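Local structure of Rv3651-like N-terminal domain-containing protein (Mycobacterium tuberculosis, 4Q6U) at residues I138-E146 with D265-G273; A237-L245 with K255-F263. The protein is of unknown function but probably acts as a sensor, combining one GAF-like and two PAS-like domains in a single chain. All blocks are in the same frame, centred on the assembly; numbering follows the deposited sequence.

Interaction 1: I138-E146 with D265-G273; sequences ITYGRAFAE and DWRRSAADG
Glu-146 and Arg-267 form a salt bridge on the solvent side of a loop-to-loop contact between the middle and C-terminal domains, whose closest backbone packing is between small residues. OE2 of Glu-146 accepts from NE of Arg-267 at 2.9 Å; it lies in the guanidinium plane, yet the nitrogen comes from above the carboxylate, the planes 84° apart. OE1 of Glu-146 takes the backbone N of Ala-143 at 2.8 Å, on its anti side, so both oxygens are held. The bend of Arg-267 at chi3 (59°) turns NE to the acid, while NH2 meets CD1 of Ile-138. In both PAS-like domains these are loops outside the central antiparallel sheet, and short side chains let their backbones come close: CB of Ala-143 lies 3.6 Å from CB of Ala-270, and CA of Gly-141 touches CB of Ala-271. Gly-141 has positive phi, which glycine adopts easily. CG of Glu-146 lies 3.5 Å from CZ3 of Trp-266, meeting the indole obliquely, and CG of Arg-267 covers one face of the ring. Water 3 links OE2 of Glu-146 to NH2 of Arg-267; water 1 accepts from N of Ala-271 and lies 2.7 Å from O of Gly-141, bridging the loops.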
ATOM      1  N   ILE B 138       6.513  30.936   1.157  1.00 41.65           N
ATOM      2  CA  ILE B 138       7.170  31.348   2.386  1.00 46.97           C
ATOM      3  C   ILE B 138       8.070  30.230   2.886  1.00 38.33           C
ATOM      4  O   ILE B 138       7.631  29.088   3.002  1.00 33.63           O
ATOM      5  CB  ILE B 138       6.146  31.702   3.476  1.00 46.13           C
ATOM      6  CG1 ILE B 138       5.318  32.912   3.048  1.00 46.73           C
ATOM      7  CG2 ILE B 138       6.844  31.994   4.797  1.00 43.77           C
ATOM      8  CD1 ILE B 138       4.152  33.194   3.982  1.00 48.07           C
ATOM      9  N   THR B 139       9.323  30.555   3.195  1.00 37.70           N
ATOM     10  CA  THR B 139      10.285  29.531   3.591  1.00 36.88           C
ATOM     11  C   THR B 139      10.192  29.113   5.061  1.00 37.73           C
ATOM     12  O   THR B 139      10.483  27.962   5.396  1.00 32.82           O
ATOM     13  CB  THR B 139      11.725  29.992   3.306  1.00 37.26           C
ATOM     14  OG1 THR B 139      11.953  31.287   3.900  1.00 37.77           O
ATOM     15  CG2 THR B 139      11.952  30.065   1.805  1.00 35.10           C
ATOM     16  N   TYR B 140       9.791  30.038   5.930  1.00 33.94           N
ATOM     17  CA  TYR B 140       9.775  29.790   7.372  1.00 38.10           C
ATOM     18  C   TYR B 140       8.363  29.679   7.942  1.00 36.43           C
ATOM     19  O   TYR B 140       7.395  30.108   7.317  1.00 32.13           O
ATOM     20  CB  TYR B 140      10.537  30.900   8.109  1.00 36.54           C
ATOM     21  CG  TYR B 140       9.963  32.291   7.912  1.00 35.25           C
ATOM     22  CD1 TYR B 140       8.942  32.768   8.729  1.00 40.06           C
ATOM     23  CD2 TYR B 140      10.444  33.126   6.909  1.00 36.14           C
ATOM     24  CE1 TYR B 140       8.412  34.036   8.554  1.00 41.80           C
ATOM     25  CE2 TYR B 140       9.923  34.399   6.726  1.00 37.45           C
ATOM     26  CZ  TYR B 140       8.909  34.844   7.554  1.00 42.42           C
ATOM     27  OH  TYR B 140       8.385  36.101   7.374  1.00 47.13           O
ATOM     28  N   GLY B 141       8.254  29.096   9.133  1.00 31.09           N
ATOM     29  CA  GLY B 141       6.978  28.990   9.820  1.00 34.15           C
ATOM     30  C   GLY B 141       5.965  28.106   9.110  1.00 32.40           C
ATOM     31  O   GLY B 141       4.756  28.309   9.229  1.00 26.88           O
ATOM     32  N   ARG B 142       6.457  27.106   8.378  1.00 26.72           N
ATOM     33  CA  ARG B 142       5.601  26.241   7.572  1.00 25.33           C
ATOM     34  C   ARG B 142       5.014  25.112   8.405  1.00 27.84           C
ATOM     35  O   ARG B 142       5.698  24.536   9.252  1.00 26.61           O
ATOM     36  CB  ARG B 142       6.392  25.645   6.387  1.00 27.49           C
ATOM     37  CG  ARG B 142       6.969  26.678   5.415  1.00 30.72           C
ATOM     38  CD  ARG B 142       7.956  26.040   4.421  1.00 27.35           C
ATOM     39  NE  ARG B 142       7.311  25.047   3.563  1.00 30.48           N
ATOM     40  CZ  ARG B 142       6.530  25.344   2.524  1.00 36.13           C
ATOM     41  NH1 ARG B 142       6.294  26.611   2.206  1.00 29.80           N
ATOM     42  NH2 ARG B 142       5.989  24.366   1.793  1.00 32.82           N
ATOM     43  N   ALA B 143       3.743  24.797   8.169  1.00 28.73           N
ATOM     44  CA  ALA B 143       3.163  23.588   8.732  1.00 24.39           C
ATOM     45  C   ALA B 143       3.752  22.398   7.994  1.00 24.40           C
ATOM     46  O   ALA B 143       4.086  22.501   6.804  1.00 29.02           O
ATOM     47  CB  ALA B 143       1.643  23.600   8.618  1.00 23.98           C
ATOM     48  N   PHE B 144       3.898  21.281   8.697  1.00 24.28           N
ATOM     49  CA  PHE B 144       4.348  20.045   8.058  1.00 25.11           C
ATOM     50  C   PHE B 144       3.446  19.726   6.865  1.00 28.66           C
ATOM     51  O   PHE B 144       3.909  19.229   5.843  1.00 25.79           O
ATOM     52  CB  PHE B 144       4.350  18.870   9.048  1.00 27.44           C
ATOM     53  CG  PHE B 144       5.311  19.029  10.198  1.00 32.37           C
ATOM     54  CD1 PHE B 144       6.370  19.924  10.135  1.00 29.38           C
ATOM     55  CD2 PHE B 144       5.146  18.277  11.354  1.00 28.51           C
ATOM     56  CE1 PHE B 144       7.254  20.069  11.199  1.00 31.30           C
ATOM     57  CE2 PHE B 144       6.027  18.407  12.420  1.00 26.32           C
ATOM     58  CZ  PHE B 144       7.087  19.305  12.346  1.00 29.00           C
ATOM     59  N   ALA B 145       2.159  20.045   6.977  1.00 29.64           N
ATOM     60  CA  ALA B 145       1.216  19.727   5.901  1.00 25.95           C
ATOM     61  C   ALA B 145       1.448  20.584   4.643  1.00 30.60           C
ATOM     62  O   ALA B 145       0.837  20.334   3.602  1.00 27.92           O
ATOM     63  CB  ALA B 145      -0.252  19.882   6.403  1.00 19.96           C
ATOM     64  N   GLU B 146       2.337  21.580   4.727  1.00 28.18           N
ATOM     65  CA  GLU B 146       2.702  22.370   3.547  1.00 25.97           C
ATOM     66  C   GLU B 146       3.873  21.733   2.782  1.00 29.25           C
ATOM     67  O   GLU B 146       4.138  22.079   1.627  1.00 29.13           O
ATOM     68  CB  GLU B 146       3.057  23.822   3.945  1.00 24.32           C
ATOM     69  CG  GLU B 146       1.884  24.586   4.588  1.00 24.15           C
ATOM     70  CD  GLU B 146       2.216  26.029   4.956  1.00 28.82           C
ATOM     71  OE1 GLU B 146       2.505  26.279   6.145  1.00 33.42           O
ATOM     72  OE2 GLU B 146       2.162  26.916   4.072  1.00 30.82           O
ATOM     73  N   ASP B 265      -7.294  29.734   9.849  1.00 39.24           N
ATOM     74  CA  ASP B 265      -5.940  30.048   9.402  1.00 33.63           C
ATOM     75  C   ASP B 265      -4.940  29.054   9.973  1.00 33.46           C
ATOM     76  O   ASP B 265      -4.206  29.370  10.914  1.00 35.37           O
ATOM     77  CB  ASP B 265      -5.562  31.485   9.803  1.00 34.71           C
ATOM     78  CG  ASP B 265      -4.404  32.041   8.980  1.00 41.40           C
ATOM     79  OD1 ASP B 265      -3.663  31.249   8.357  1.00 33.70           O
ATOM     80  OD2 ASP B 265      -4.224  33.273   8.966  1.00 45.46           O
ATOM     81  N   TRP B 266      -4.916  27.854   9.393  1.00 30.93           N
ATOM     82  CA  TRP B 266      -3.988  26.809   9.803  1.00 31.73           C
ATOM     83  C   TRP B 266      -2.543  27.158   9.434  1.00 33.07           C
ATOM     84  O   TRP B 266      -1.611  26.705  10.094  1.00 29.46           O
ATOM     85  CB  TRP B 266      -4.383  25.450   9.178  1.00 33.20           C
ATOM     86  CG  TRP B 266      -4.468  25.476   7.681  1.00 35.88           C
ATOM     87  CD1 TRP B 266      -5.532  25.882   6.922  1.00 35.61           C
ATOM     88  CD2 TRP B 266      -3.447  25.080   6.759  1.00 32.15           C
ATOM     89  NE1 TRP B 266      -5.230  25.771   5.585  1.00 31.47           N
ATOM     90  CE2 TRP B 266      -3.961  25.274   5.458  1.00 31.53           C
ATOM     91  CE3 TRP B 266      -2.149  24.577   6.907  1.00 32.37           C
ATOM     92  CZ2 TRP B 266      -3.214  24.991   4.309  1.00 34.15           C
ATOM     93  CZ3 TRP B 266      -1.412  24.284   5.761  1.00 28.64           C
ATOM     94  CH2 TRP B 266      -1.948  24.500   4.483  1.00 26.44           C
ATOM     95  N   ARG B 267      -2.357  27.970   8.395  1.00 26.85           N
ATOM     96  CA  ARG B 267      -0.996  28.315   7.959  1.00 28.80           C
ATOM     97  C   ARG B 267      -0.317  29.298   8.914  1.00 29.70           C
ATOM     98  O   ARG B 267       0.826  29.087   9.325  1.00 29.69           O
ATOM     99  CB  ARG B 267      -1.020  28.882   6.535  1.00 32.88           C
ATOM    100  CG  ARG B 267      -1.252  27.801   5.470  1.00 35.38           C
ATOM    101  CD  ARG B 267      -1.165  28.341   4.046  1.00 42.79           C
ATOM    102  NE  ARG B 267       0.133  28.950   3.769  1.00 46.17           N
ATOM    103  CZ  ARG B 267       0.312  30.250   3.561  1.00 48.97           C
ATOM    104  NH1 ARG B 267      -0.725  31.071   3.579  1.00 50.48           N
ATOM    105  NH2 ARG B 267       1.525  30.728   3.328  1.00 41.68           N
ATOM    106  N   ARG B 268      -1.022  30.360   9.279  1.00 30.94           N
ATOM    107  CA  ARG B 268      -0.456  31.353  10.201  1.00 32.09           C
ATOM    108  C   ARG B 268      -0.224  30.739  11.579  1.00 33.08           C
ATOM    109  O   ARG B 268       0.795  31.000  12.223  1.00 31.95           O
ATOM    110  CB  ARG B 268      -1.375  32.563  10.323  1.00 31.13           C
ATOM    111  CG  ARG B 268      -0.787  33.722  11.145  1.00 38.81           C
ATOM    112  CD  ARG B 268      -1.857  34.722  11.509  1.00 45.15           C
ATOM    113  NE  ARG B 268      -2.678  34.247  12.625  1.00 68.01           N
ATOM    114  CZ  ARG B 268      -4.006  34.159  12.601  1.00 80.47           C
ATOM    115  NH1 ARG B 268      -4.681  34.521  11.517  1.00 81.26           N
ATOM    116  NH2 ARG B 268      -4.662  33.713  13.668  1.00 80.90           N
ATOM    117  N   SER B 269      -1.169  29.917  12.033  1.00 28.73           N
ATOM    118  CA  SER B 269      -1.093  29.409  13.398  1.00 35.72           C
ATOM    119  C   SER B 269      -0.170  28.189  13.515  1.00 31.54           C
ATOM    120  O   SER B 269       0.023  27.663  14.610  1.00 28.78           O
ATOM    121  CB  SER B 269      -2.497  29.079  13.933  1.00 33.88           C
ATOM    122  OG  SER B 269      -3.088  28.016  13.199  1.00 32.27           O
ATOM    123  N   ALA B 270       0.426  27.756  12.405  1.00 30.44           N
ATOM    124  CA  ALA B 270       1.388  26.659  12.469  1.00 34.88           C
ATOM    125  C   ALA B 270       2.568  27.049  13.359  1.00 34.61           C
ATOM    126  O   ALA B 270       3.021  26.257  14.189  1.00 28.65           O
ATOM    127  CB  ALA B 270       1.873  26.279  11.082  1.00 28.29           C
ATOM    128  N   ALA B 271       3.039  28.283  13.208  1.00 26.35           N
ATOM    129  CA  ALA B 271       4.213  28.722  13.953  1.00 27.54           C
ATOM    130  C   ALA B 271       3.941  29.877  14.920  1.00 36.92           C
ATOM    131  O   ALA B 271       4.775  30.174  15.779  1.00 39.00           O
ATOM    132  CB  ALA B 271       5.329  29.121  12.972  1.00 26.68           C
ATOM    133  N   ASP B 272       2.789  30.530  14.800  1.00 29.41           N
ATOM    134  CA  ASP B 272       2.556  31.743  15.588  1.00 31.24           C
ATOM    135  C   ASP B 272       1.199  31.742  16.236  1.00 32.68           C
ATOM    136  O   ASP B 272       0.199  31.486  15.582  1.00 31.01           O
ATOM    137  CB  ASP B 272       2.700  32.980  14.705  1.00 31.01           C
ATOM    138  CG  ASP B 272       2.882  34.268  15.501  1.00 33.58           C
ATOM    139  OD1 ASP B 272       3.238  34.215  16.698  1.00 39.17           O
ATOM    140  OD2 ASP B 272       2.686  35.347  14.910  1.00 38.40           O
ATOM    141  N   GLY B 273       1.177  32.060  17.526  1.00 48.24           N
ATOM    142  CA  GLY B 273      -0.054  32.231  18.265  1.00 46.65           C
ATOM    143  C   GLY B 273      -0.658  30.950  18.789  1.00 39.13           C
ATOM    144  O   GLY B 273      -0.086  29.871  18.643  1.00 41.52           O
TER
HETATM  145  O   HOH W   1       3.118  29.780  10.730  1.00 30.49           O
HETATM  146  O   HOH W   2       2.467  28.720   7.177  1.00 32.45           O
HETATM  147  O   HOH W   3       3.626  29.042   3.814  1.00 32.68           O

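Interaction 2: A237-L245 with K255-F263; sequences AQAGVHRAL and KWLDQPCSF
Arg-243 and Asp-258 pair side-on where a beta hairpin of the C-terminal PAS-like domain opens into loop. NE of Arg-243 reaches OD2 of Asp-258 at 3.0 Å and NH2 reaches OD1 at 2.9 Å, both nearly straight, with guanidinium and carboxylate only 20° from coplanar. OD2 also accepts from the backbone N of Arg-243, on the anti side, while NE comes on the syn side; Arg-243 alone thus supplies three bonds, and a short acid suits a place so near the strand.

The hairpin packs closely. Ala-244 and Trp-256 form a non-hydrogen-bonded pair, CB of Ala-244 lying 3.8 Å from CE3 of Trp-256. In the hydrogen-bonded pair beside it, N of Leu-245 donates well to O of Lys-255, but the return bond is weak. Beyond the strand, N of Leu-257 donates to O of Arg-243. His-242 is clasped by the returning loop: ND1 gives its hydrogen to O of Gln-259 at 2.7 Å in the ring plane, and CB of Cys-261 makes a CH-pi contact over one face, 3.6 Å from the centroid. CZ of Phe-263 approaches CD2 of His-242, the ring planes 87° apart.

By contrast, the type II turn from Gln-238 to Val-241 is loose and largely exposed. Gly-240 touches the rim of Phe-263 through its O, and water 4 spans N of Gln-238, O of Val-241 and OD2 of Asp-258.

Arg-151 adds a further salt bridge, to OD1 of Asp-258, and Lys-255 NZ pairs with Glu-157 at the start of helix 157-165. Strand 242-246 lies between strands 253-256 and 325-333, with Val-241 packed on Ala-331 and Trp-256 on Leu-332.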
ATOM      1  N   ALA B 237     -14.430  10.710   1.045  1.00 32.41           N
ATOM      2  CA  ALA B 237     -14.403  12.178   1.036  1.00 30.22           C
ATOM      3  C   ALA B 237     -15.835  12.710   1.019  1.00 35.19           C
ATOM      4  O   ALA B 237     -16.755  12.034   0.558  1.00 32.00           O
ATOM      5  CB  ALA B 237     -13.620  12.706  -0.151  1.00 29.79           C
ATOM      6  N   GLN B 238     -16.025  13.916   1.535  1.00 32.82           N
ATOM      7  CA  GLN B 238     -17.363  14.476   1.668  1.00 42.96           C
ATOM      8  C   GLN B 238     -17.287  15.980   1.493  1.00 41.63           C
ATOM      9  O   GLN B 238     -16.418  16.626   2.077  1.00 36.99           O
ATOM     10  CB  GLN B 238     -17.962  14.120   3.029  1.00 39.76           C
ATOM     11  CG  GLN B 238     -19.292  14.781   3.326  1.00 49.16           C
ATOM     12  CD  GLN B 238     -20.456  13.921   2.882  1.00 59.28           C
ATOM     13  OE1 GLN B 238     -20.375  12.695   2.921  1.00 52.89           O
ATOM     14  NE2 GLN B 238     -21.540  14.558   2.445  1.00 60.80           N
ATOM     15  N   ALA B 239     -18.186  16.533   0.686  1.00 42.37           N
ATOM     16  CA  ALA B 239     -18.182  17.965   0.415  1.00 47.12           C
ATOM     17  C   ALA B 239     -18.367  18.733   1.715  1.00 45.62           C
ATOM     18  O   ALA B 239     -19.211  18.375   2.541  1.00 48.26           O
ATOM     19  CB  ALA B 239     -19.272  18.326  -0.587  1.00 48.04           C
ATOM     20  N   GLY B 240     -17.559  19.770   1.901  1.00 45.66           N
ATOM     21  CA  GLY B 240     -17.614  20.579   3.102  1.00 43.87           C
ATOM     22  C   GLY B 240     -16.780  20.016   4.236  1.00 44.23           C
ATOM     23  O   GLY B 240     -16.595  20.670   5.259  1.00 48.54           O
ATOM     24  N   VAL B 241     -16.290  18.791   4.068  1.00 39.11           N
ATOM     25  CA  VAL B 241     -15.488  18.161   5.103  1.00 33.23           C
ATOM     26  C   VAL B 241     -14.041  18.031   4.656  1.00 38.44           C
ATOM     27  O   VAL B 241     -13.758  17.549   3.562  1.00 33.53           O
ATOM     28  CB  VAL B 241     -16.021  16.778   5.479  1.00 33.19           C
ATOM     29  CG1 VAL B 241     -15.173  16.172   6.600  1.00 34.52           C
ATOM     30  CG2 VAL B 241     -17.500  16.857   5.882  1.00 34.92           C
ATOM     31  N   HIS B 242     -13.125  18.452   5.518  1.00 34.41           N
ATOM     32  CA  HIS B 242     -11.706  18.404   5.188  1.00 26.71           C
ATOM     33  C   HIS B 242     -10.939  17.564   6.206  1.00 30.11           C
ATOM     34  O   HIS B 242     -10.835  17.929   7.380  1.00 32.04           O
ATOM     35  CB  HIS B 242     -11.148  19.819   5.117  1.00 30.81           C
ATOM     36  CG  HIS B 242     -11.803  20.673   4.075  1.00 36.16           C
ATOM     37  ND1 HIS B 242     -11.193  20.981   2.877  1.00 40.13           N
ATOM     38  CD2 HIS B 242     -13.011  21.277   4.053  1.00 44.51           C
ATOM     39  CE1 HIS B 242     -12.003  21.745   2.165  1.00 43.73           C
ATOM     40  NE2 HIS B 242     -13.114  21.937   2.849  1.00 41.04           N
ATOM     41  N   ARG B 243     -10.416  16.429   5.745  1.00 27.96           N
ATOM     42  CA  ARG B 243      -9.692  15.497   6.611  1.00 26.69           C
ATOM     43  C   ARG B 243      -8.198  15.776   6.679  1.00 27.30           C
ATOM     44  O   ARG B 243      -7.593  16.195   5.695  1.00 27.49           O
ATOM     45  CB  ARG B 243      -9.929  14.069   6.141  1.00 21.70           C
ATOM     46  CG  ARG B 243     -11.399  13.626   6.314  1.00 21.57           C
ATOM     47  CD  ARG B 243     -11.608  12.256   5.607  1.00 20.59           C
ATOM     48  NE  ARG B 243     -11.348  12.350   4.179  1.00 24.95           N
ATOM     49  CZ  ARG B 243     -11.336  11.308   3.356  1.00 24.15           C
ATOM     50  NH1 ARG B 243     -11.578  10.092   3.827  1.00 24.10           N
ATOM     51  NH2 ARG B 243     -11.090  11.489   2.067  1.00 27.97           N
ATOM     52  N   ALA B 244      -7.614  15.525   7.849  1.00 23.65           N
ATOM     53  CA  ALA B 244      -6.204  15.804   8.087  1.00 28.79           C
ATOM     54  C   ALA B 244      -5.656  14.851   9.127  1.00 30.70           C
ATOM     55  O   ALA B 244      -6.408  14.304   9.926  1.00 28.35           O
ATOM     56  CB  ALA B 244      -6.010  17.243   8.548  1.00 27.14           C
ATOM     57  N   LEU B 245      -4.342  14.653   9.116  1.00 23.28           N
ATOM     58  CA  LEU B 245      -3.692  13.957  10.209  1.00 23.89           C
ATOM     59  C   LEU B 245      -3.078  14.994  11.126  1.00 27.84           C
ATOM     60  O   LEU B 245      -2.518  15.984  10.655  1.00 31.06           O
ATOM     61  CB  LEU B 245      -2.635  12.990   9.701  1.00 26.88           C
ATOM     62  CG  LEU B 245      -3.194  11.868   8.821  1.00 26.19           C
ATOM     63  CD1 LEU B 245      -2.059  11.102   8.185  1.00 28.80           C
ATOM     64  CD2 LEU B 245      -4.053  10.949   9.679  1.00 23.81           C
ATOM     65  N   LYS B 255      -0.713  16.463   7.893  1.00 23.53           N
ATOM     66  CA  LYS B 255      -1.005  16.193   6.491  1.00 24.63           C
ATOM     67  C   LYS B 255      -2.467  16.416   6.150  1.00 28.01           C
ATOM     68  O   LYS B 255      -3.345  16.034   6.918  1.00 33.59           O
ATOM     69  CB  LYS B 255      -0.633  14.751   6.131  1.00 26.82           C
ATOM     70  CG  LYS B 255      -0.828  14.450   4.647  1.00 23.64           C
ATOM     71  CD  LYS B 255      -0.521  13.025   4.314  1.00 32.61           C
ATOM     72  CE  LYS B 255      -0.765  12.763   2.845  1.00 29.81           C
ATOM     73  NZ  LYS B 255       0.365  13.184   1.961  1.00 29.56           N
ATOM     74  N   TRP B 256      -2.724  17.021   4.995  1.00 26.66           N
ATOM     75  CA  TRP B 256      -4.086  17.111   4.464  1.00 27.88           C
ATOM     76  C   TRP B 256      -4.390  15.869   3.637  1.00 30.73           C
ATOM     77  O   TRP B 256      -3.581  15.473   2.805  1.00 23.75           O
ATOM     78  CB  TRP B 256      -4.266  18.356   3.601  1.00 24.01           C
ATOM     79  CG  TRP B 256      -4.260  19.628   4.392  1.00 27.43           C
ATOM     80  CD1 TRP B 256      -3.263  20.553   4.446  1.00 25.86           C
ATOM     81  CD2 TRP B 256      -5.301  20.104   5.250  1.00 30.33           C
ATOM     82  NE1 TRP B 256      -3.620  21.588   5.287  1.00 31.85           N
ATOM     83  CE2 TRP B 256      -4.866  21.327   5.800  1.00 27.30           C
ATOM     84  CE3 TRP B 256      -6.562  19.605   5.613  1.00 32.39           C
ATOM     85  CZ2 TRP B 256      -5.643  22.067   6.683  1.00 32.85           C
ATOM     86  CZ3 TRP B 256      -7.337  20.344   6.495  1.00 35.56           C
ATOM     87  CH2 TRP B 256      -6.874  21.562   7.020  1.00 31.48           C
ATOM     88  N   LEU B 257      -5.554  15.264   3.869  1.00 24.83           N
ATOM     89  CA  LEU B 257      -5.963  14.055   3.140  1.00 26.00           C
ATOM     90  C   LEU B 257      -6.926  14.427   2.020  1.00 28.16           C
ATOM     91  O   LEU B 257      -7.069  13.720   1.033  1.00 33.94           O
ATOM     92  CB  LEU B 257      -6.598  13.048   4.092  1.00 27.38           C
ATOM     93  CG  LEU B 257      -5.654  12.480   5.149  1.00 35.23           C
ATOM     94  CD1 LEU B 257      -6.394  11.512   6.046  1.00 34.26           C
ATOM     95  CD2 LEU B 257      -4.447  11.799   4.502  1.00 39.45           C
ATOM     96  N   ASP B 258      -7.603  15.551   2.202  1.00 29.06           N
ATOM     97  CA  ASP B 258      -8.353  16.198   1.142  1.00 29.15           C
ATOM     98  C   ASP B 258      -7.655  17.519   0.872  1.00 34.11           C
ATOM     99  O   ASP B 258      -6.512  17.697   1.278  1.00 39.03           O
ATOM    100  CB  ASP B 258      -9.805  16.408   1.561  1.00 33.23           C
ATOM    101  CG  ASP B 258     -10.457  15.125   2.006  1.00 28.20           C
ATOM    102  OD1 ASP B 258     -10.355  14.135   1.253  1.00 29.05           O
ATOM    103  OD2 ASP B 258     -11.050  15.093   3.107  1.00 32.49           O
ATOM    104  N   GLN B 259      -8.322  18.447   0.202  1.00 37.57           N
ATOM    105  CA  GLN B 259      -7.733  19.769   0.023  1.00 39.08           C
ATOM    106  C   GLN B 259      -7.819  20.556   1.333  1.00 42.36           C
ATOM    107  O   GLN B 259      -8.710  20.321   2.147  1.00 35.24           O
ATOM    108  CB  GLN B 259      -8.425  20.530  -1.112  1.00 42.14           C
ATOM    109  CG  GLN B 259      -8.140  19.962  -2.496  1.00 42.27           C
ATOM    110  CD  GLN B 259      -6.678  19.574  -2.692  1.00 53.71           C
ATOM    111  OE1 GLN B 259      -5.783  20.410  -2.583  1.00 61.93           O
ATOM    112  NE2 GLN B 259      -6.433  18.293  -2.980  1.00 55.22           N
ATOM    113  N   PRO B 260      -6.885  21.495   1.548  1.00 41.11           N
ATOM    114  CA  PRO B 260      -6.916  22.266   2.798  1.00 34.91           C
ATOM    115  C   PRO B 260      -8.217  23.028   2.969  1.00 36.69           C
ATOM    116  O   PRO B 260      -8.838  23.424   1.982  1.00 44.22           O
ATOM    117  CB  PRO B 260      -5.743  23.234   2.651  1.00 31.39           C
ATOM    118  CG  PRO B 260      -4.839  22.587   1.655  1.00 40.63           C
ATOM    119  CD  PRO B 260      -5.723  21.831   0.709  1.00 39.06           C
ATOM    120  N   CYS B 261      -8.643  23.210   4.213  1.00 35.44           N
ATOM    121  CA  CYS B 261      -9.850  23.971   4.464  1.00 46.53           C
ATOM    122  C   CYS B 261      -9.479  25.425   4.678  1.00 45.56           C
ATOM    123  O   CYS B 261      -8.435  25.744   5.248  1.00 50.76           O
ATOM    124  CB  CYS B 261     -10.625  23.424   5.667  1.00 57.43           C
ATOM    125  SG  CYS B 261     -10.048  23.996   7.263  1.00 64.45           S
ATOM    126  N   SER B 262     -10.331  26.306   4.184  1.00 44.32           N
ATOM    127  CA  SER B 262     -10.128  27.730   4.347  1.00 53.62           C
ATOM    128  C   SER B 262     -10.973  28.268   5.502  1.00 44.84           C
ATOM    129  O   SER B 262     -11.045  29.476   5.696  1.00 53.38           O
ATOM    130  CB  SER B 262     -10.458  28.465   3.044  1.00 62.07           C
ATOM    131  OG  SER B 262     -11.720  28.065   2.537  1.00 65.98           O
ATOM    132  N   PHE B 263     -11.588  27.370   6.273  1.00 49.70           N
ATOM    133  CA  PHE B 263     -12.426  27.780   7.410  1.00 51.99           C
ATOM    134  C   PHE B 263     -11.607  28.546   8.430  1.00 44.09           C
ATOM    135  O   PHE B 263     -12.107  29.474   9.056  1.00 41.37           O
ATOM    136  CB  PHE B 263     -13.074  26.592   8.139  1.00 48.68           C
ATOM    137  CG  PHE B 263     -13.706  25.584   7.246  1.00 45.32           C
ATOM    138  CD1 PHE B 263     -14.297  25.951   6.053  1.00 51.84           C
ATOM    139  CD2 PHE B 263     -13.706  24.247   7.612  1.00 44.68           C
ATOM    140  CE1 PHE B 263     -14.869  24.997   5.230  1.00 58.82           C
ATOM    141  CE2 PHE B 263     -14.270  23.295   6.802  1.00 53.53           C
ATOM    142  CZ  PHE B 263     -14.858  23.667   5.607  1.00 62.44           C
TER
HETATM  143  O   HOH W   4     -13.814  14.803   3.142  1.00 30.80           O

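In the fold
After the N-terminal GAF-like domain and strands 109-114 and 119-121 of the middle domain, the chain passes 138-146, then completes that domain's sheet with strands 172-180, 186-198 and 206-215. Helix 228-235 leads to 237-245; the second hairpin strand, 253-256, runs back beside 242-246, so that 255-263 closes the short loop of interaction 2. Two residues later, 265-273 returns to 138-146, so interaction 1 closes a much longer loop in which interaction 2 is nested. One contact is local to the C-terminal sheet, the other joins the two PAS-like domains. Their centres lie about 16 Å apart, yet they meet: Trp-266 packs edge-to-face on Trp-256 and touches Pro-260, while Ala-145 also reaches Trp-256.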